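Local coordinates for protein ORF59 (Human herpesvirus 8, PDB 3HSL) that acts as the accessory subunit of the viral DNA polymerase in lytic replication, raising its processivity, probably as a sliding factor that keeps it from leaving the template, at residues Glu29-Ala34 with Gly61-Arg66; Glu255-Ala260 with Leu282-Val287; Leu263-Val266 with Phe270-Gly273. One frame throughout, in Å; residues are numbered along the deposited sequence.

Interaction 1: Glu29-Ala34 with Gly61-Arg66; sequences EHIKSA and GVLGLR
Ile31 lays its branched side chain on Leu63 and Leu65, two residues that leave the same face of strand 61-67 with Gly64 between them. The closest approach is made by the longer branch: Ile31 CD1 lies 3.6 Å from Leu65 CD2 and also touches Leu65 CB at 3.8 Å. Leu63 takes the flank, its CD2 lying 4.1 Å from Ile31 CD1 while its other methyl, CD1, comes equally near Ile31 CG2. A chi1 of 70° sets CG1 of Ile31 between its own backbone N and carbonyl carbon, and CD1 then extends from there into the gap between the leucines.

This apolar side is buried, and Leu263 of helix 254-263 closes it further by touching Ile31, Ala34 and Leu63. The other side of the helix is polar and more open: the exposed Lys32 reaches back with NZ to Glu29 OE1 in a salt bridge of 2.8 Å, entering on the syn side but 27° out of the carboxylate plane. Behind the strand, Arg66 curls onto its own backbone and grips Gly64 O with NE and NH2, 3.2 and 3.3 Å away, both nitrogens coming from one face of the carbonyl plane. Its NH1 forms a salt bridge with Asp160, which helps fix the guanidinium.

Strand 61-67 runs between strands 49-56 and 296-302, and helix 18-35 covers one face of it through Ile31. Such helix-on-sheet packing, a helix laid over antiparallel strands, is consistent with the fold of the DNA sliding factors, the clan in which this family is placed.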
loop_
_atom_site.group_PDB
_atom_site.type_symbol
_atom_site.label_atom_id
_atom_site.label_comp_id
_atom_site.label_asym_id
_atom_site.label_seq_id
_atom_site.Cartn_x
_atom_site.Cartn_y
_atom_site.Cartn_z
ATOM N N GLU A 29 -2.991 -7.931 11.421
ATOM C CA GLU A 29 -2.048 -6.810 11.278
ATOM C C GLU A 29 -0.604 -7.192 11.619
ATOM O O GLU A 29 0.355 -6.584 11.126
ATOM C CB GLU A 29 -2.472 -5.613 12.137
ATOM C CG GLU A 29 -3.777 -5.005 11.673
ATOM C CD GLU A 29 -3.682 -4.449 10.248
ATOM O OE1 GLU A 29 -2.821 -3.552 10.033
ATOM O OE2 GLU A 29 -4.469 -4.913 9.361
ATOM N N HIS A 30 -0.449 -8.198 12.464
ATOM C CA HIS A 30 0.866 -8.616 12.865
ATOM C C HIS A 30 1.549 -9.464 11.790
ATOM O O HIS A 30 2.770 -9.428 11.661
ATOM C CB HIS A 30 0.757 -9.354 14.190
ATOM C CG HIS A 30 2.068 -9.770 14.762
ATOM N ND1 HIS A 30 2.927 -8.882 15.370
ATOM C CD2 HIS A 30 2.668 -10.981 14.823
ATOM C CE1 HIS A 30 4.004 -9.527 15.779
ATOM N NE2 HIS A 30 3.872 -10.803 15.460
ATOM N N ILE A 31 0.772 -10.217 11.014
ATOM C CA ILE A 31 1.362 -11.089 9.995
ATOM C C ILE A 31 1.217 -10.572 8.581
ATOM O O ILE A 31 1.657 -11.226 7.646
ATOM C CB ILE A 31 0.734 -12.513 10.022
ATOM C CG1 ILE A 31 -0.719 -12.490 9.526
ATOM C CG2 ILE A 31 0.861 -13.150 11.424
ATOM C CD1 ILE A 31 -1.375 -13.899 9.343
ATOM N N LYS A 32 0.605 -9.400 8.433
ATOM C CA LYS A 32 0.320 -8.834 7.107
ATOM C C LYS A 32 1.412 -8.734 6.055
ATOM O O LYS A 32 1.139 -8.990 4.881
ATOM C CB LYS A 32 -0.462 -7.516 7.201
ATOM C CG LYS A 32 0.292 -6.357 7.729
ATOM C CD LYS A 32 -0.581 -5.134 7.814
ATOM C CE LYS A 32 0.227 -3.962 8.321
ATOM N NZ LYS A 32 -0.651 -2.778 8.500
ATOM N N SER A 33 2.632 -8.373 6.432
ATOM C CA SER A 33 3.684 -8.251 5.409
ATOM C C SER A 33 4.070 -9.646 4.933
ATOM O O SER A 33 4.342 -9.851 3.747
ATOM C CB SER A 33 4.898 -7.472 5.908
ATOM O OG SER A 33 5.567 -8.227 6.895
ATOM N N ALA A 34 4.090 -10.603 5.862
ATOM C CA ALA A 34 4.396 -11.989 5.523
ATOM C C ALA A 34 3.323 -12.618 4.639
ATOM O O ALA A 34 3.628 -13.465 3.813
ATOM C CB ALA A 34 4.564 -12.815 6.774
ATOM N N GLY A 61 9.966 -22.128 5.108
ATOM C CA GLY A 61 8.944 -22.077 6.152
ATOM C C GLY A 61 7.604 -21.764 5.538
ATOM O O GLY A 61 7.526 -21.129 4.481
ATOM N N VAL A 62 6.545 -22.216 6.200
ATOM C CA VAL A 62 5.201 -21.950 5.699
ATOM C C VAL A 62 4.256 -21.459 6.780
ATOM O O VAL A 62 3.915 -22.195 7.701
ATOM C CB VAL A 62 4.542 -23.170 5.019
ATOM C CG1 VAL A 62 3.217 -22.736 4.433
ATOM C CG2 VAL A 62 5.410 -23.732 3.892
ATOM N N LEU A 63 3.827 -20.213 6.670
ATOM C CA LEU A 63 2.896 -19.681 7.644
ATOM C C LEU A 63 1.471 -20.068 7.307
ATOM O O LEU A 63 1.112 -20.188 6.132
ATOM C CB LEU A 63 3.051 -18.164 7.776
ATOM C CG LEU A 63 2.085 -17.431 8.707
ATOM C CD1 LEU A 63 2.696 -16.218 9.349
ATOM C CD2 LEU A 63 0.770 -17.102 7.986
ATOM N N GLY A 64 0.668 -20.264 8.345
ATOM C CA GLY A 64 -0.714 -20.603 8.187
ATOM C C GLY A 64 -1.600 -20.028 9.281
ATOM O O GLY A 64 -1.508 -20.424 10.460
ATOM N N LEU A 65 -2.455 -19.084 8.890
ATOM C CA LEU A 65 -3.448 -18.498 9.781
ATOM C C LEU A 65 -4.747 -19.177 9.361
ATOM O O LEU A 65 -5.065 -19.156 8.180
ATOM C CB LEU A 65 -3.573 -16.999 9.542
ATOM C CG LEU A 65 -4.787 -16.310 10.178
ATOM C CD1 LEU A 65 -4.828 -16.482 11.695
ATOM C CD2 LEU A 65 -4.796 -14.834 9.811
ATOM N N ARG A 66 -5.499 -19.773 10.285
ATOM C CA ARG A 66 -6.742 -20.465 9.879
ATOM C C ARG A 66 -7.873 -20.056 10.795
ATOM O O ARG A 66 -7.771 -20.135 12.010
ATOM C CB ARG A 66 -6.506 -21.944 9.964
ATOM C CG ARG A 66 -5.119 -22.226 9.480
ATOM C CD ARG A 66 -4.653 -23.371 10.253
ATOM N NE ARG A 66 -3.320 -23.043 10.707
ATOM C CZ ARG A 66 -2.689 -23.711 11.653
ATOM N NH1 ARG A 66 -3.270 -24.753 12.244
ATOM N NH2 ARG A 66 -1.474 -23.325 11.999
#

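Interaction 2: Glu255-Ala260 with Leu282-Val287; sequences ESLIAA and LEVEGV
Val284 pushes its isopropyl group against Ala260, the last residue of the helical segment 255-260, where the two backbones come nearest, with CA atoms 6.2 Å apart. Followed outward, the valine meets the helix at each of its three side-chain carbons. Its CB already lies 3.8 Å from Ala260 CB. From there CG2 keeps to the methyl, 3.7 Å from Ala260 CB, while CG1 turns to the backbone and rests 3.7 Å from Ala260 O and 3.8 Å from Ala260 C. With chi1 at 170°, CG1 stands opposite the backbone N and CG2 beside it, which lets the two methyls divide the alanine between them, one on its side chain and one on its carbonyl group.

Leu257, one turn earlier, adds a looser touch: its CD1 is 4.5 Å from Val284 CG2. The small alanine probably allows the close approach, for the valine meets a single methyl and the carbonyl beyond it.

The helix is held by its own bonds, such as Ala260 N to Ser256 O at 2.8 Å, and the meeting with the strand is van der Waals packing. Around it, Leu302 of strand 296-302 touches Leu257 and Leu282, Leu185 of helix 175-186 lies against Leu257, and Leu274 and Cys264 border Val284. Glu283 turns to the other side of the sheet, where its carboxylate oxygens are hydrogen-bonded to His277 and Ser299.

Strands 270-276, 282-288 and 296-302 lie side by side in that order, each antiparallel to the next, and helix 254-263 packs on one face of the trio, forming an alpha-helical layer over antiparallel beta strands in the processivity factor.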
loop_
_atom_site.group_PDB
_atom_site.type_symbol
_atom_site.label_atom_id
_atom_site.label_comp_id
_atom_site.label_asym_id
_atom_site.label_seq_id
_atom_site.Cartn_x
_atom_site.Cartn_y
_atom_site.Cartn_z
ATOM N N GLU A 255 16.498 -17.793 8.859
ATOM C CA GLU A 255 15.542 -16.724 8.527
ATOM C C GLU A 255 14.145 -17.176 8.890
ATOM O O GLU A 255 13.389 -16.435 9.531
ATOM C CB GLU A 255 15.508 -16.376 7.041
ATOM C CG GLU A 255 16.755 -15.740 6.421
ATOM C CD GLU A 255 16.526 -15.374 4.943
ATOM O OE1 GLU A 255 15.332 -15.297 4.516
ATOM O OE2 GLU A 255 17.547 -15.167 4.230
ATOM N N SER A 256 13.805 -18.395 8.477
ATOM C CA SER A 256 12.490 -18.935 8.772
ATOM C C SER A 256 12.246 -19.014 10.273
ATOM O O SER A 256 11.150 -18.733 10.731
ATOM C CB SER A 256 12.288 -20.298 8.116
ATOM O OG SER A 256 12.284 -20.174 6.701
ATOM N N LEU A 257 13.266 -19.390 11.036
ATOM C CA LEU A 257 13.115 -19.524 12.475
ATOM C C LEU A 257 12.832 -18.184 13.139
ATOM O O LEU A 257 11.902 -18.086 13.925
ATOM C CB LEU A 257 14.318 -20.245 13.093
ATOM C CG LEU A 257 14.324 -20.533 14.604
ATOM C CD1 LEU A 257 13.069 -21.265 15.076
ATOM C CD2 LEU A 257 15.550 -21.322 14.994
ATOM N N ILE A 258 13.635 -17.170 12.820
ATOM C CA ILE A 258 13.470 -15.824 13.361
ATOM C C ILE A 258 12.022 -15.358 13.095
ATOM O O ILE A 258 11.257 -15.096 14.015
ATOM C CB ILE A 258 14.424 -14.806 12.665
ATOM C CG1 ILE A 258 15.907 -15.253 12.666
ATOM C CG2 ILE A 258 14.262 -13.399 13.272
ATOM C CD1 ILE A 258 16.633 -15.205 14.003
ATOM N N ALA A 259 11.662 -15.262 11.821
ATOM C CA ALA A 259 10.331 -14.835 11.420
ATOM C C ALA A 259 9.247 -15.694 12.082
ATOM O O ALA A 259 8.238 -15.182 12.569
ATOM C CB ALA A 259 10.215 -14.905 9.919
ATOM N N ALA A 260 9.458 -17.008 12.098
ATOM C CA ALA A 260 8.487 -17.891 12.697
ATOM C C ALA A 260 8.246 -17.448 14.138
ATOM O O ALA A 260 7.105 -17.178 14.510
ATOM C CB ALA A 260 8.938 -19.318 12.620
ATOM N N LEU A 282 9.500 -29.330 12.026
ATOM C CA LEU A 282 9.513 -28.535 13.254
ATOM C C LEU A 282 8.460 -27.418 13.094
ATOM O O LEU A 282 8.570 -26.577 12.199
ATOM C CB LEU A 282 10.912 -27.949 13.539
ATOM C CG LEU A 282 11.046 -26.964 14.726
ATOM C CD1 LEU A 282 10.569 -27.561 16.043
ATOM C CD2 LEU A 282 12.443 -26.390 14.902
ATOM N N GLU A 283 7.446 -27.413 13.954
ATOM C CA GLU A 283 6.391 -26.420 13.874
ATOM C C GLU A 283 6.487 -25.376 14.974
ATOM O O GLU A 283 6.615 -25.697 16.154
ATOM C CB GLU A 283 5.020 -27.103 13.913
ATOM C CG GLU A 283 3.821 -26.161 13.774
ATOM C CD GLU A 283 2.447 -26.874 13.731
ATOM O OE1 GLU A 283 2.309 -28.030 14.191
ATOM O OE2 GLU A 283 1.478 -26.259 13.223
ATOM N N VAL A 284 6.425 -24.116 14.579
ATOM C CA VAL A 284 6.443 -23.010 15.519
ATOM C C VAL A 284 4.973 -22.656 15.628
ATOM O O VAL A 284 4.385 -22.224 14.641
ATOM C CB VAL A 284 7.241 -21.824 14.978
ATOM C CG1 VAL A 284 7.035 -20.602 15.850
ATOM C CG2 VAL A 284 8.719 -22.197 14.870
ATOM N N GLU A 285 4.377 -22.836 16.805
ATOM C CA GLU A 285 2.953 -22.548 16.964
ATOM C C GLU A 285 2.614 -21.483 17.983
ATOM O O GLU A 285 3.163 -21.456 19.088
ATOM C CB GLU A 285 2.169 -23.818 17.308
ATOM C CG GLU A 285 0.688 -23.555 17.456
ATOM C CD GLU A 285 -0.137 -24.797 17.674
ATOM O OE1 GLU A 285 -1.355 -24.756 17.394
ATOM O OE2 GLU A 285 0.407 -25.824 18.119
ATOM N N GLY A 286 1.698 -20.609 17.591
ATOM C CA GLY A 286 1.225 -19.563 18.451
ATOM C C GLY A 286 0.363 -20.277 19.465
ATOM O O GLY A 286 -0.664 -20.864 19.118
ATOM N N VAL A 287 0.785 -20.236 20.724
ATOM C CA VAL A 287 0.052 -20.873 21.800
ATOM C C VAL A 287 -0.777 -19.748 22.383
ATOM O O VAL A 287 -0.214 -18.729 22.777
ATOM C CB VAL A 287 1.017 -21.525 22.830
ATOM C CG1 VAL A 287 0.277 -22.076 24.014
ATOM C CG2 VAL A 287 1.808 -22.631 22.170
#

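Interaction 3: Leu263-Val266 with Phe270-Gly273; sequences LCKV and FTPG
A tight chain reversal joins helix 254-263 to strand 270-276: the residues leaving the helix turn back antiparallel to the start of the strand, and Val266 and Phe270 form a single hydrogen-bonded antiparallel bridge across the turn. Two backbone bonds close it, one in each direction: Phe270 N donates to Val266 O over 2.8 Å, and Val266 N returns a bond of 2.9 Å to Phe270 O.

Ahead of the bridge the pairing lapses. Cys264 O lies close to Thr271 N, but the angle is poor and the pair is not bonded; the same oxygen instead faces Phe270 CB. One residue on, the chain passes through Pro272, whose nitrogen has no proton to give. Lys265 CA contributes a C-H...O contact to Phe270 O at 3.6 Å.

The side chains close the turn from two directions. On the exposed margin, Lys265 bends at chi2 (67°), which brings its CD to the CD corner of the proline ring, 3.7 Å from Pro272 CD, with CB 4.0 Å from the same atom; the lysine chain meets the ring at its CG-CD edge. On the buried side, Val266 and Phe270 run side by side and point the same way, both touching Leu298 of strand 296-302. Helix 18-35 adds cover there, His30 touching Val266 and Val27 touching Phe270. The aromatic ring meets the valine at its edge, with Val266 CG2 near the ring plane and 4.0 Å from Phe270 CD2.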
loop_
_atom_site.group_PDB
_atom_site.type_symbol
_atom_site.label_atom_id
_atom_site.label_comp_id
_atom_site.label_asym_id
_atom_site.label_seq_id
_atom_site.Cartn_x
_atom_site.Cartn_y
_atom_site.Cartn_z
ATOM N N LEU A 263 6.558 -13.970 14.239
ATOM C CA LEU A 263 5.181 -13.997 13.731
ATOM C C LEU A 263 4.180 -14.643 14.693
ATOM O O LEU A 263 3.021 -14.231 14.763
ATOM C CB LEU A 263 5.125 -14.697 12.353
ATOM C CG LEU A 263 5.710 -13.946 11.133
ATOM C CD1 LEU A 263 6.091 -14.835 9.915
ATOM C CD2 LEU A 263 4.842 -12.746 10.697
ATOM N N CYS A 264 4.630 -15.652 15.426
ATOM C CA CYS A 264 3.761 -16.346 16.373
ATOM C C CYS A 264 3.724 -15.716 17.779
ATOM O O CYS A 264 3.084 -16.251 18.690
ATOM C CB CYS A 264 4.138 -17.806 16.443
ATOM S SG CYS A 264 4.022 -18.549 14.841
ATOM N N LYS A 265 4.412 -14.587 17.939
ATOM C CA LYS A 265 4.438 -13.851 19.182
ATOM C C LYS A 265 3.519 -12.656 18.911
ATOM O O LYS A 265 3.981 -11.596 18.454
ATOM C CB LYS A 265 5.868 -13.385 19.500
ATOM C CG LYS A 265 6.083 -12.609 20.827
ATOM C CD LYS A 265 5.850 -13.499 22.061
ATOM C CE LYS A 265 6.203 -12.829 23.397
ATOM N NZ LYS A 265 5.330 -11.669 23.695
ATOM N N VAL A 266 2.224 -12.833 19.186
ATOM C CA VAL A 266 1.228 -11.785 18.982
ATOM C C VAL A 266 0.751 -11.316 20.354
ATOM O O VAL A 266 -0.019 -12.018 21.012
ATOM C CB VAL A 266 0.016 -12.304 18.177
ATOM C CG1 VAL A 266 -0.963 -11.157 17.885
ATOM C CG2 VAL A 266 0.471 -12.949 16.889
ATOM N N PHE A 270 -0.983 -14.683 21.057
ATOM C CA PHE A 270 -0.180 -15.891 20.937
ATOM C C PHE A 270 1.234 -15.711 21.422
ATOM O O PHE A 270 1.748 -14.597 21.454
ATOM C CB PHE A 270 -0.120 -16.379 19.475
ATOM C CG PHE A 270 -1.451 -16.717 18.891
ATOM C CD1 PHE A 270 -2.094 -17.896 19.235
ATOM C CD2 PHE A 270 -2.067 -15.857 17.987
ATOM C CE1 PHE A 270 -3.329 -18.213 18.695
ATOM C CE2 PHE A 270 -3.310 -16.166 17.434
ATOM C CZ PHE A 270 -3.940 -17.347 17.791
ATOM N N THR A 271 1.834 -16.840 21.790
ATOM C CA THR A 271 3.212 -16.939 22.251
ATOM C C THR A 271 3.752 -18.229 21.599
ATOM O O THR A 271 3.045 -19.238 21.560
ATOM C CB THR A 271 3.314 -16.964 23.793
ATOM O OG1 THR A 271 4.683 -16.859 24.189
ATOM C CG2 THR A 271 2.696 -18.232 24.396
ATOM N N PRO A 272 4.998 -18.199 21.089
ATOM C CA PRO A 272 5.610 -19.326 20.390
ATOM C C PRO A 272 5.785 -20.619 21.159
ATOM O O PRO A 272 6.141 -20.613 22.334
ATOM C CB PRO A 272 7.001 -18.792 20.006
ATOM C CG PRO A 272 6.883 -17.340 20.029
ATOM C CD PRO A 272 5.923 -17.055 21.146
ATOM N N GLY A 273 5.528 -21.717 20.464
ATOM C CA GLY A 273 5.687 -23.051 20.996
ATOM C C GLY A 273 6.325 -23.851 19.876
ATOM O O GLY A 273 5.959 -23.675 18.705
#

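Overall arrangement
Along the chain, interaction 1 closes before the other two begin, and interaction 3 is nested within the loop that interaction 2 closes. The centres of interactions 2 and 3 are about 8 Å apart, and each is about 11 Å from that of interaction 1. Neighbouring strands 61-67, 296-302, 282-288 and 270-276 tie them together, with strand 296-302 bridging interaction 1 to the rest. Helices 18-35 and 254-263 cover this sheet and meet through the hydrogen bond between His30 NE2 and Arg262 O. Early and late parts of the sequence thereby share one buried core near the middle of the processivity factor.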